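Local coordinates for protein carbamate kinase (Mycoplasma penetrans, PDB 4AXS) that probably acts as a carbamate kinase, transferring a phosphoryl group between carbamoyl phosphate and ADP, and belongs to the amino acid kinase family, at residues D284-A287 with M291-K294; A114-L119 with K126-F131; G75-A80 with G100-G105; A235-A240 with D246-L251. One frame throughout, in Å; residues are numbered along the deposited sequence.

Contact 1. Residues D284-A287 with M291-K294; sequences DQFA and MLPK
Backbone hydrogen bonds tie Ala287 to Met291 and Leu292. The acceptor of both is Ala287 O. Leu292 N reaches it at 3.0 Å along a nearly straight N-H line (170°), with the donor tilted out of the carbonyl plane. Met291 N lies 3.1 Å from Ala287 O. It sits in the carbonyl plane, on a lone pair, but its N-H is more bent (140°).

Apolar contacts gather round Phe286. With CG beside the backbone N (chi1 -52°), the ring turns away and meets the other segment by CD1 and CD2. Met291 CG comes to Phe286 CD1 obliquely at 4.0 Å, and the thioether beyond it bends away. Leu292 CD1 lies at the ring edge, near the ring plane, and 4.0 Å from Phe286 CB. One ring face carries CB of the adjoining Gln285. Leu277 and Phe280 of helix 274-282, together with Val257 and Val259, also pack against the ring.

The contact joins the loop after helix 274-282 to the start of helix 292-302. Helix 274-282 ends in a Schellman motif with Asp284 at C-prime. The first N-H groups of a helix lack acceptors from a preceding turn. Ala287 O supplies one for Leu292, while the aromatic ring packs the same turn through apolar contact.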
loop_
_atom_site.group_PDB
_atom_site.type_symbol
_atom_site.label_atom_id
_atom_site.label_comp_id
_atom_site.label_asym_id
_atom_site.label_seq_id
_atom_site.Cartn_x
_atom_site.Cartn_y
_atom_site.Cartn_z
ATOM N N ASP A 284 -35.271 -6.129 14.228
ATOM C CA ASP A 284 -34.460 -4.925 14.191
ATOM C C ASP A 284 -33.688 -4.702 15.481
ATOM O O ASP A 284 -33.577 -3.578 15.970
ATOM C CB ASP A 284 -35.339 -3.713 13.890
ATOM C CG ASP A 284 -35.669 -3.590 12.417
ATOM O OD1 ASP A 284 -34.793 -3.127 11.640
ATOM O OD2 ASP A 284 -36.805 -3.949 12.040
ATOM N N GLN A 285 -33.148 -5.782 16.029
ATOM C CA GLN A 285 -32.353 -5.674 17.236
ATOM C C GLN A 285 -31.119 -4.790 17.057
ATOM O O GLN A 285 -30.607 -4.256 18.039
ATOM C CB GLN A 285 -31.936 -7.054 17.735
ATOM C CG GLN A 285 -33.045 -7.797 18.472
ATOM C CD GLN A 285 -33.619 -7.009 19.649
ATOM O OE1 GLN A 285 -33.012 -6.053 20.132
ATOM N NE2 GLN A 285 -34.794 -7.420 20.117
ATOM N N PHE A 286 -30.659 -4.611 15.815
ATOM C CA PHE A 286 -29.321 -4.063 15.583
ATOM C C PHE A 286 -29.220 -2.785 14.737
ATOM O O PHE A 286 -29.886 -2.620 13.712
ATOM C CB PHE A 286 -28.409 -5.144 14.999
ATOM C CG PHE A 286 -28.397 -6.411 15.794
ATOM C CD1 PHE A 286 -28.070 -6.394 17.126
ATOM C CD2 PHE A 286 -28.699 -7.623 15.200
ATOM C CE1 PHE A 286 -28.049 -7.559 17.867
ATOM C CE2 PHE A 286 -28.687 -8.799 15.937
ATOM C CZ PHE A 286 -28.361 -8.765 17.272
ATOM N N ALA A 287 -28.349 -1.886 15.178
ATOM C CA ALA A 287 -28.120 -0.649 14.458
ATOM C C ALA A 287 -27.689 -0.948 13.018
ATOM O O ALA A 287 -26.647 -1.553 12.768
ATOM C CB ALA A 287 -27.088 0.205 15.179
ATOM N N MET A 291 -23.897 -2.255 14.086
ATOM C CA MET A 291 -23.792 -3.645 14.514
ATOM C C MET A 291 -24.271 -4.642 13.451
ATOM O O MET A 291 -23.709 -5.731 13.307
ATOM C CB MET A 291 -24.558 -3.847 15.818
ATOM C CG MET A 291 -24.307 -5.191 16.466
ATOM S SD MET A 291 -22.622 -5.344 17.092
ATOM C CE MET A 291 -22.556 -3.957 18.233
ATOM N N LEU A 292 -25.303 -4.263 12.704
ATOM C CA LEU A 292 -25.932 -5.174 11.753
ATOM C C LEU A 292 -24.926 -5.824 10.812
ATOM O O LEU A 292 -24.842 -7.050 10.760
ATOM C CB LEU A 292 -27.047 -4.462 10.972
ATOM C CG LEU A 292 -28.082 -5.348 10.270
ATOM C CD1 LEU A 292 -28.594 -6.464 11.206
ATOM C CD2 LEU A 292 -29.240 -4.508 9.733
ATOM N N PRO A 293 -24.153 -5.004 10.072
ATOM C CA PRO A 293 -23.153 -5.506 9.124
ATOM C C PRO A 293 -22.127 -6.411 9.785
ATOM O O PRO A 293 -21.707 -7.384 9.154
ATOM C CB PRO A 293 -22.466 -4.224 8.629
ATOM C CG PRO A 293 -23.484 -3.170 8.788
ATOM C CD PRO A 293 -24.215 -3.530 10.055
ATOM N N LYS A 294 -21.733 -6.102 11.021
ATOM C CA LYS A 294 -20.753 -6.912 11.741
ATOM C C LYS A 294 -21.352 -8.263 12.092
ATOM O O LYS A 294 -20.707 -9.308 11.966
ATOM C CB LYS A 294 -20.289 -6.217 13.016
ATOM C CG LYS A 294 -20.001 -4.740 12.873
ATOM C CD LYS A 294 -19.628 -4.128 14.213
ATOM C CE LYS A 294 -18.431 -3.202 14.064
ATOM N NZ LYS A 294 -18.654 -2.196 12.979
#

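Contact 2. Residues A114-L119 with K126-F131; sequences AISNEL and KDVLYF
Val128 meets Ile115, Ser116 and Leu119 on one flank of helix 96-121. Along 126-131, Lys126 comes first. Its CB points at the helix, but the chain then leads away, past Ile58 of helix 48-59.

Val128 follows and makes all the close contacts. Its two methyls divide the work. CG1 is anti to the backbone N (chi1 -165°) and goes to Ile115, where it lies 3.3 Å from CG2 and 3.7 Å from CD1. CG2, beside the backbone N, goes to the other two residues. It lies 3.6 Å from Leu119 CD1 and 3.5 Å from Ser116 OG. Ile115 and Leu119 are one helical turn apart, and the valine methyls rest against the ends of both.

Leu129 points the other way, as alternation in a strand requires. Its backbone pairs with Val205 and Ile207 of the parallel strand 205-207. Farther on, the Phe131 ring meets the ring of Phe131 of the second subunit.

Helix and strand run antiparallel (174°), their axes 9.0 Å apart, as consecutive elements of an alpha/beta fold. The contact is mainly apolar, and tight where Ile115 CG2 meets Val128 CG1; dispersion and burial favour it. Ser116 OG offers Val128 only van der Waals contact. Its weak hydrogen bond goes back to Leu112 O, so the hydroxyl stays tied to its own helix.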
loop_
_atom_site.group_PDB
_atom_site.type_symbol
_atom_site.label_atom_id
_atom_site.label_comp_id
_atom_site.label_asym_id
_atom_site.label_seq_id
_atom_site.Cartn_x
_atom_site.Cartn_y
_atom_site.Cartn_z
ATOM N N ALA A 114 4.224 -0.647 13.720
ATOM C CA ALA A 114 3.791 -0.999 15.063
ATOM C C ALA A 114 3.787 -2.499 15.322
ATOM O O ALA A 114 4.259 -2.963 16.368
ATOM C CB ALA A 114 2.435 -0.405 15.340
ATOM N N ILE A 115 3.266 -3.266 14.377
ATOM C CA ILE A 115 3.124 -4.693 14.624
ATOM C C ILE A 115 4.471 -5.385 14.465
ATOM O O ILE A 115 4.768 -6.360 15.160
ATOM C CB ILE A 115 2.060 -5.337 13.723
ATOM C CG1 ILE A 115 2.066 -6.849 13.903
ATOM C CG2 ILE A 115 2.335 -5.004 12.264
ATOM C CD1 ILE A 115 1.239 -7.567 12.882
ATOM N N SER A 116 5.281 -4.881 13.542
ATOM C CA SER A 116 6.669 -5.309 13.439
ATOM C C SER A 116 7.339 -4.999 14.775
ATOM O O SER A 116 7.963 -5.865 15.390
ATOM C CB SER A 116 7.380 -4.563 12.299
ATOM O OG SER A 116 7.203 -5.204 11.041
ATOM N N ASN A 117 7.187 -3.757 15.225
ATOM C CA ASN A 117 7.800 -3.318 16.466
ATOM C C ASN A 117 7.427 -4.209 17.652
ATOM O O ASN A 117 8.308 -4.689 18.370
ATOM C CB ASN A 117 7.438 -1.866 16.754
ATOM C CG ASN A 117 8.421 -0.896 16.147
ATOM O OD1 ASN A 117 9.393 -1.304 15.504
ATOM N ND2 ASN A 117 8.186 0.400 16.350
ATOM N N GLU A 118 6.127 -4.435 17.848
ATOM C CA GLU A 118 5.659 -5.264 18.958
ATOM C C GLU A 118 6.214 -6.685 18.898
ATOM O O GLU A 118 6.636 -7.229 19.913
ATOM C CB GLU A 118 4.128 -5.307 19.018
ATOM C CG GLU A 118 3.473 -3.972 19.311
ATOM C CD GLU A 118 3.994 -3.338 20.581
ATOM O OE1 GLU A 118 4.371 -4.096 21.498
ATOM O OE2 GLU A 118 4.031 -2.086 20.663
ATOM N N LEU A 119 6.204 -7.290 17.714
ATOM C CA LEU A 119 6.752 -8.637 17.556
ATOM C C LEU A 119 8.220 -8.704 17.985
ATOM O O LEU A 119 8.680 -9.740 18.466
ATOM C CB LEU A 119 6.600 -9.139 16.115
ATOM C CG LEU A 119 5.173 -9.466 15.666
ATOM C CD1 LEU A 119 5.094 -9.747 14.174
ATOM C CD2 LEU A 119 4.601 -10.637 16.466
ATOM N N LYS A 126 9.447 -12.851 12.298
ATOM C CA LYS A 126 8.359 -13.072 11.351
ATOM C C LYS A 126 8.246 -11.863 10.441
ATOM O O LYS A 126 8.417 -10.732 10.890
ATOM C CB LYS A 126 7.037 -13.253 12.100
ATOM C CG LYS A 126 6.390 -14.597 11.887
ATOM C CD LYS A 126 5.251 -14.822 12.857
ATOM C CE LYS A 126 4.763 -16.264 12.764
ATOM N NZ LYS A 126 5.919 -17.220 12.749
ATOM N N ASP A 127 7.943 -12.081 9.169
ATOM C CA ASP A 127 7.766 -10.941 8.278
ATOM C C ASP A 127 6.332 -10.412 8.294
ATOM O O ASP A 127 5.391 -11.134 7.921
ATOM C CB ASP A 127 8.205 -11.280 6.853
ATOM C CG ASP A 127 9.712 -11.198 6.673
ATOM O OD1 ASP A 127 10.356 -10.365 7.355
ATOM O OD2 ASP A 127 10.252 -11.959 5.841
ATOM N N VAL A 128 6.170 -9.162 8.737
ATOM C CA VAL A 128 4.882 -8.484 8.622
ATOM C C VAL A 128 4.756 -7.833 7.247
ATOM O O VAL A 128 5.635 -7.083 6.832
ATOM C CB VAL A 128 4.653 -7.416 9.716
ATOM C CG1 VAL A 128 3.190 -7.022 9.755
ATOM C CG2 VAL A 128 5.066 -7.927 11.085
ATOM N N LEU A 129 3.656 -8.132 6.553
ATOM C CA LEU A 129 3.391 -7.648 5.195
ATOM C C LEU A 129 2.114 -6.792 5.111
ATOM O O LEU A 129 1.177 -7.015 5.860
ATOM C CB LEU A 129 3.249 -8.840 4.248
ATOM C CG LEU A 129 4.487 -9.442 3.573
ATOM C CD1 LEU A 129 5.753 -9.123 4.346
ATOM C CD2 LEU A 129 4.316 -10.954 3.386
ATOM N N TYR A 130 2.090 -5.813 4.202
ATOM C CA TYR A 130 0.874 -5.053 3.904
ATOM C C TYR A 130 0.608 -5.084 2.417
ATOM O O TYR A 130 1.303 -4.420 1.652
ATOM C CB TYR A 130 0.932 -3.583 4.367
ATOM C CG TYR A 130 -0.433 -2.914 4.295
ATOM C CD1 TYR A 130 -0.958 -2.464 3.078
ATOM C CD2 TYR A 130 -1.219 -2.778 5.436
ATOM C CE1 TYR A 130 -2.212 -1.889 3.005
ATOM C CE2 TYR A 130 -2.480 -2.198 5.386
ATOM C CZ TYR A 130 -2.980 -1.762 4.177
ATOM O OH TYR A 130 -4.234 -1.191 4.151
ATOM N N PHE A 131 -0.397 -5.851 2.009
ATOM C CA PHE A 131 -0.800 -5.898 0.613
ATOM C C PHE A 131 -1.833 -4.823 0.304
ATOM O O PHE A 131 -2.917 -4.795 0.883
ATOM C CB PHE A 131 -1.386 -7.262 0.252
ATOM C CG PHE A 131 -0.495 -8.411 0.578
ATOM C CD1 PHE A 131 -0.559 -9.024 1.818
ATOM C CD2 PHE A 131 0.410 -8.892 -0.355
ATOM C CE1 PHE A 131 0.268 -10.089 2.129
ATOM C CE2 PHE A 131 1.239 -9.963 -0.049
ATOM C CZ PHE A 131 1.163 -10.560 1.196
#

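Contact 3. Residues G75-A80 with G100-G105; sequences GMIFNA and GGMSQG
The torsions of Ile77 and Met102 bring their side chains together. In Ile77, chi1 of -77° puts CG1 beside the backbone N and CG2 beside the carbonyl carbon. The two branches can then reach different residues of the neighbouring helix. In Met102, chi1 of -53° sets CG beside the backbone N, and the chain runs extended beyond it.

This is helix-to-helix packing in the amino acid kinase fold, between helix 71-83 and helix 96-121. The surface shared by the two segments is small, and Ile77 is the one residue of 75-80 that bridges it.

Ile77 CG2 touches Met102 SD at 3.8 Å, the two side chains meeting at a slant. The longer branch ends on the backbone of the other helix. Ile77 CD1 lies 3.8 Å from Ser103 CA and 3.9 Å from Ser103 N. It also comes to 4.2 Å from Ser103 CB. The contact is thus a methyl group against a helix backbone, beside a methyl group against sulfur. Ala99 and Tyr106 of helix 96-121 also pack on Ile77.

The second subunit adds to the same region. Its Phe81 packs on Ile77, and its Met102 packs on Met102 of this chain. The contact therefore lies at the dimer interface.

The serine hydroxyl is turned to its own helix and to Asn70 ND2, with which it is also hydrogen-bonded. Ser103 OG donates to Gly100 O at 2.7 Å, and Gln104 N reaches Gly100 O from the same face of the carbonyl plane.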
loop_
_atom_site.group_PDB
_atom_site.type_symbol
_atom_site.label_atom_id
_atom_site.label_comp_id
_atom_site.label_asym_id
_atom_site.label_seq_id
_atom_site.Cartn_x
_atom_site.Cartn_y
_atom_site.Cartn_z
ATOM N N GLY A 75 -11.982 9.509 4.348
ATOM C CA GLY A 75 -12.667 10.787 4.373
ATOM C C GLY A 75 -11.735 11.977 4.567
ATOM O O GLY A 75 -11.879 12.979 3.887
ATOM N N MET A 76 -10.794 11.896 5.480
ATOM C CA MET A 76 -9.900 12.998 5.722
ATOM C C MET A 76 -9.080 13.335 4.523
ATOM O O MET A 76 -8.753 14.480 4.290
ATOM C CB MET A 76 -8.945 12.673 6.845
ATOM C CG MET A 76 -7.564 13.244 6.671
ATOM S SD MET A 76 -6.537 12.885 8.093
ATOM C CE MET A 76 -5.419 11.715 7.372
ATOM N N ILE A 77 -8.741 12.316 3.765
ATOM C CA ILE A 77 -7.847 12.454 2.662
ATOM C C ILE A 77 -8.600 12.950 1.485
ATOM O O ILE A 77 -8.081 13.675 0.698
ATOM C CB ILE A 77 -7.210 11.108 2.284
ATOM C CG1 ILE A 77 -6.103 10.733 3.263
ATOM C CG2 ILE A 77 -6.672 11.173 0.886
ATOM C CD1 ILE A 77 -5.769 9.266 3.326
ATOM N N PHE A 78 -9.834 12.526 1.359
ATOM C CA PHE A 78 -10.644 12.862 0.215
ATOM C C PHE A 78 -11.205 14.280 0.282
ATOM O O PHE A 78 -11.252 14.986 -0.705
ATOM C CB PHE A 78 -11.761 11.850 0.092
ATOM C CG PHE A 78 -12.667 12.095 -1.049
ATOM C CD1 PHE A 78 -12.368 11.610 -2.293
ATOM C CD2 PHE A 78 -13.828 12.800 -0.873
ATOM C CE1 PHE A 78 -13.209 11.822 -3.346
ATOM C CE2 PHE A 78 -14.675 13.014 -1.910
ATOM C CZ PHE A 78 -14.365 12.523 -3.152
ATOM N N ASN A 79 -11.621 14.671 1.469
ATOM C CA ASN A 79 -12.033 16.020 1.768
ATOM C C ASN A 79 -10.953 17.005 1.356
ATOM O O ASN A 79 -11.094 17.756 0.425
ATOM C CB ASN A 79 -12.234 16.163 3.259
ATOM C CG ASN A 79 -13.587 15.677 3.705
ATOM O OD1 ASN A 79 -14.434 15.411 2.897
ATOM N ND2 ASN A 79 -13.796 15.592 4.982
ATOM N N ALA A 80 -9.868 16.941 2.103
ATOM C CA ALA A 80 -8.629 17.628 1.836
ATOM C C ALA A 80 -8.251 17.927 0.384
ATOM O O ALA A 80 -7.633 18.930 0.128
ATOM C CB ALA A 80 -7.497 16.893 2.508
ATOM N N GLY A 100 -8.943 5.918 -1.332
ATOM C CA GLY A 100 -8.866 4.652 -0.625
ATOM C C GLY A 100 -7.485 4.035 -0.813
ATOM O O GLY A 100 -6.971 3.338 0.067
ATOM N N GLY A 101 -6.880 4.293 -1.973
ATOM C CA GLY A 101 -5.550 3.792 -2.247
ATOM C C GLY A 101 -4.579 4.443 -1.277
ATOM O O GLY A 101 -3.739 3.773 -0.659
ATOM N N MET A 102 -4.715 5.758 -1.132
ATOM C CA MET A 102 -3.893 6.527 -0.214
ATOM C C MET A 102 -4.211 6.168 1.229
ATOM O O MET A 102 -3.328 6.175 2.090
ATOM C CB MET A 102 -4.132 8.020 -0.431
ATOM C CG MET A 102 -3.953 8.478 -1.868
ATOM S SD MET A 102 -4.354 10.221 -2.022
ATOM C CE MET A 102 -4.156 10.478 -3.795
ATOM N N SER A 103 -5.473 5.857 1.502
ATOM C CA SER A 103 -5.844 5.524 2.872
ATOM C C SER A 103 -5.162 4.234 3.314
ATOM O O SER A 103 -4.712 4.139 4.453
ATOM C CB SER A 103 -7.359 5.423 3.040
ATOM O OG SER A 103 -7.875 4.260 2.424
ATOM N N GLN A 104 -5.064 3.263 2.402
ATOM C CA GLN A 104 -4.417 1.984 2.703
ATOM C C GLN A 104 -2.928 2.134 3.003
ATOM O O GLN A 104 -2.419 1.546 3.956
ATOM C CB GLN A 104 -4.603 0.987 1.559
ATOM C CG GLN A 104 -5.987 0.353 1.509
ATOM C CD GLN A 104 -6.109 -0.718 0.450
ATOM O OE1 GLN A 104 -5.356 -1.682 0.431
ATOM N NE2 GLN A 104 -7.084 -0.568 -0.418
ATOM N N GLY A 105 -2.231 2.927 2.192
ATOM C CA GLY A 105 -0.807 3.107 2.371
ATOM C C GLY A 105 -0.515 4.023 3.538
ATOM O O GLY A 105 0.548 3.946 4.178
#

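Contact 4. Residues A235-A240 with D246-L251; sequences ALAKIA and DIFVVL
Phe248 reaches across to Leu236, Ala237 and Ala240 of the helix. The arrangement is a helix packed on a beta sheet in the alpha/beta amino acid kinase fold. Helix 232-242 lies against strand 247-251, which runs between strands 27-31 and 309-313 of the central sheet. The short segments run antiparallel (166°) with their axes 9.4 Å apart.

The conformation of Phe248 decides the contact. With chi1 at 177°, CG stands opposite the backbone N, and the ring projects from the strand to the helix. The far end of the ring makes the closest approach. Phe248 CE2 lies 3.3 Å from Ala237 CB, which is tight. Phe248 CZ is 3.7 Å from Ala237 N. One face of the ring looks onto the helix backbone, with Ala237 CA and Leu236 O over it. The opposite face carries Val250 CG2 of the same strand, displaced toward the rim. The ring is therefore held between its own strand and the helix.

Leu236 touches the ring with its base: CB is 4.0 Å from Phe248 CE1. Its chi1 of -91° departs from the usual staggered value, and the branched end leads away to Val28 and Ala30 of strand 27-31. Ala240, one turn on from Leu236, contributes its methyl near the root of the ring, where CB lies obliquely 4.4 Å from Phe248 CG. Ala237 and Ala240 are short enough to let the aromatic ring come close to the helix.

The carbonyl oxygen over the ring face already has a donor: Leu236 O accepts the N-H of Ala240, at 2.8 Å from Ala240 N.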
loop_
_atom_site.group_PDB
_atom_site.type_symbol
_atom_site.label_atom_id
_atom_site.label_comp_id
_atom_site.label_asym_id
_atom_site.label_seq_id
_atom_site.Cartn_x
_atom_site.Cartn_y
_atom_site.Cartn_z
ATOM N N ALA A 235 -15.585 -7.669 4.108
ATOM C CA ALA A 235 -14.368 -7.918 3.358
ATOM C C ALA A 235 -13.536 -8.907 4.126
ATOM O O ALA A 235 -13.143 -9.935 3.606
ATOM C CB ALA A 235 -13.579 -6.607 3.109
ATOM N N LEU A 236 -13.283 -8.598 5.384
ATOM C CA LEU A 236 -12.383 -9.415 6.182
ATOM C C LEU A 236 -12.965 -10.785 6.497
ATOM O O LEU A 236 -12.228 -11.733 6.795
ATOM C CB LEU A 236 -11.975 -8.671 7.451
ATOM C CG LEU A 236 -10.699 -7.880 7.175
ATOM C CD1 LEU A 236 -10.668 -6.578 7.958
ATOM C CD2 LEU A 236 -9.477 -8.739 7.477
ATOM N N ALA A 237 -14.290 -10.887 6.422
ATOM C CA ALA A 237 -14.953 -12.166 6.611
ATOM C C ALA A 237 -14.775 -13.048 5.362
ATOM O O ALA A 237 -14.563 -14.250 5.473
ATOM C CB ALA A 237 -16.420 -11.962 6.956
ATOM N N LYS A 238 -14.828 -12.442 4.180
ATOM C CA LYS A 238 -14.542 -13.169 2.935
ATOM C C LYS A 238 -13.112 -13.686 2.914
ATOM O O LYS A 238 -12.849 -14.816 2.499
ATOM C CB LYS A 238 -14.781 -12.285 1.709
ATOM C CG LYS A 238 -16.087 -12.579 0.971
ATOM C CD LYS A 238 -16.000 -13.807 0.053
ATOM C CE LYS A 238 -17.370 -14.116 -0.571
ATOM N NZ LYS A 238 -17.283 -14.758 -1.920
ATOM N N ILE A 239 -12.196 -12.833 3.359
ATOM C CA ILE A 239 -10.796 -13.178 3.524
ATOM C C ILE A 239 -10.601 -14.254 4.585
ATOM O O ILE A 239 -9.857 -15.211 4.374
ATOM C CB ILE A 239 -9.989 -11.921 3.912
ATOM C CG1 ILE A 239 -9.820 -11.015 2.690
ATOM C CG2 ILE A 239 -8.635 -12.296 4.529
ATOM C CD1 ILE A 239 -9.060 -9.752 2.969
ATOM N N ALA A 240 -11.260 -14.081 5.731
ATOM C CA ALA A 240 -11.227 -15.064 6.813
ATOM C C ALA A 240 -11.591 -16.438 6.282
ATOM O O ALA A 240 -11.056 -17.459 6.733
ATOM C CB ALA A 240 -12.191 -14.668 7.940
ATOM N N ASP A 246 -9.879 -20.186 11.888
ATOM C CA ASP A 246 -10.862 -20.714 12.818
ATOM C C ASP A 246 -11.724 -19.567 13.313
ATOM O O ASP A 246 -12.940 -19.572 13.151
ATOM C CB ASP A 246 -10.150 -21.364 14.001
ATOM C CG ASP A 246 -8.986 -22.218 13.569
ATOM O OD1 ASP A 246 -9.165 -23.004 12.607
ATOM O OD2 ASP A 246 -7.894 -22.081 14.177
ATOM N N ILE A 247 -11.069 -18.576 13.903
ATOM C CA ILE A 247 -11.750 -17.441 14.501
ATOM C C ILE A 247 -11.697 -16.186 13.610
ATOM O O ILE A 247 -10.715 -15.935 12.906
ATOM C CB ILE A 247 -11.164 -17.112 15.902
ATOM C CG1 ILE A 247 -11.188 -18.344 16.812
ATOM C CG2 ILE A 247 -11.911 -15.964 16.543
ATOM C CD1 ILE A 247 -9.909 -19.164 16.806
ATOM N N PHE A 248 -12.787 -15.425 13.662
ATOM C CA PHE A 248 -12.909 -14.121 13.047
ATOM C C PHE A 248 -13.296 -13.141 14.151
ATOM O O PHE A 248 -14.426 -13.159 14.618
ATOM C CB PHE A 248 -13.985 -14.164 11.958
ATOM C CG PHE A 248 -14.254 -12.828 11.304
ATOM C CD1 PHE A 248 -13.259 -11.857 11.218
ATOM C CD2 PHE A 248 -15.499 -12.550 10.749
ATOM C CE1 PHE A 248 -13.508 -10.622 10.607
ATOM C CE2 PHE A 248 -15.757 -11.318 10.135
ATOM C CZ PHE A 248 -14.758 -10.354 10.064
ATOM N N VAL A 249 -12.360 -12.300 14.588
ATOM C CA VAL A 249 -12.659 -11.324 15.634
ATOM C C VAL A 249 -12.916 -9.938 15.074
ATOM O O VAL A 249 -12.085 -9.384 14.356
ATOM C CB VAL A 249 -11.512 -11.174 16.641
ATOM C CG1 VAL A 249 -11.840 -10.063 17.644
ATOM C CG2 VAL A 249 -11.221 -12.492 17.337
ATOM N N VAL A 250 -14.060 -9.377 15.435
ATOM C CA VAL A 250 -14.457 -8.048 15.008
ATOM C C VAL A 250 -14.337 -7.076 16.178
ATOM O O VAL A 250 -15.112 -7.159 17.143
ATOM C CB VAL A 250 -15.914 -8.063 14.505
ATOM C CG1 VAL A 250 -16.417 -6.648 14.239
ATOM C CG2 VAL A 250 -16.043 -8.960 13.264
ATOM N N LEU A 251 -13.358 -6.170 16.102
ATOM C CA LEU A 251 -13.087 -5.254 17.206
ATOM C C LEU A 251 -13.996 -4.062 17.123
ATOM O O LEU A 251 -14.164 -3.461 16.063
ATOM C CB LEU A 251 -11.641 -4.799 17.213
ATOM C CG LEU A 251 -10.633 -5.905 17.476
ATOM C CD1 LEU A 251 -9.223 -5.328 17.501
ATOM C CD2 LEU A 251 -10.966 -6.618 18.781
#

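Overall arrangement
The four contacts form two touching pairs. Contacts 2 and 3 share helix 96-121 and meet where Tyr130 OH lies 3.3 Å from Gln104 O. Both also touch the second subunit. Contacts 1 and 4 meet where Lys294 CE lies 4.0 Å from Val250 CG1, and neither is touched by the other chain. The pairs do not touch each other. The nearest atoms of contacts 2 and 4 are about 8 Å apart, and those of contacts 3 and 4 about 9 Å. Contacts 1 and 2 lie on opposite sides of the chain's centre, with their own centres 32 Å apart. A sulfate ion, probably from the crystallisation liquor, lies at long range from Lys294 NZ of contact 1, a weak ionic approach.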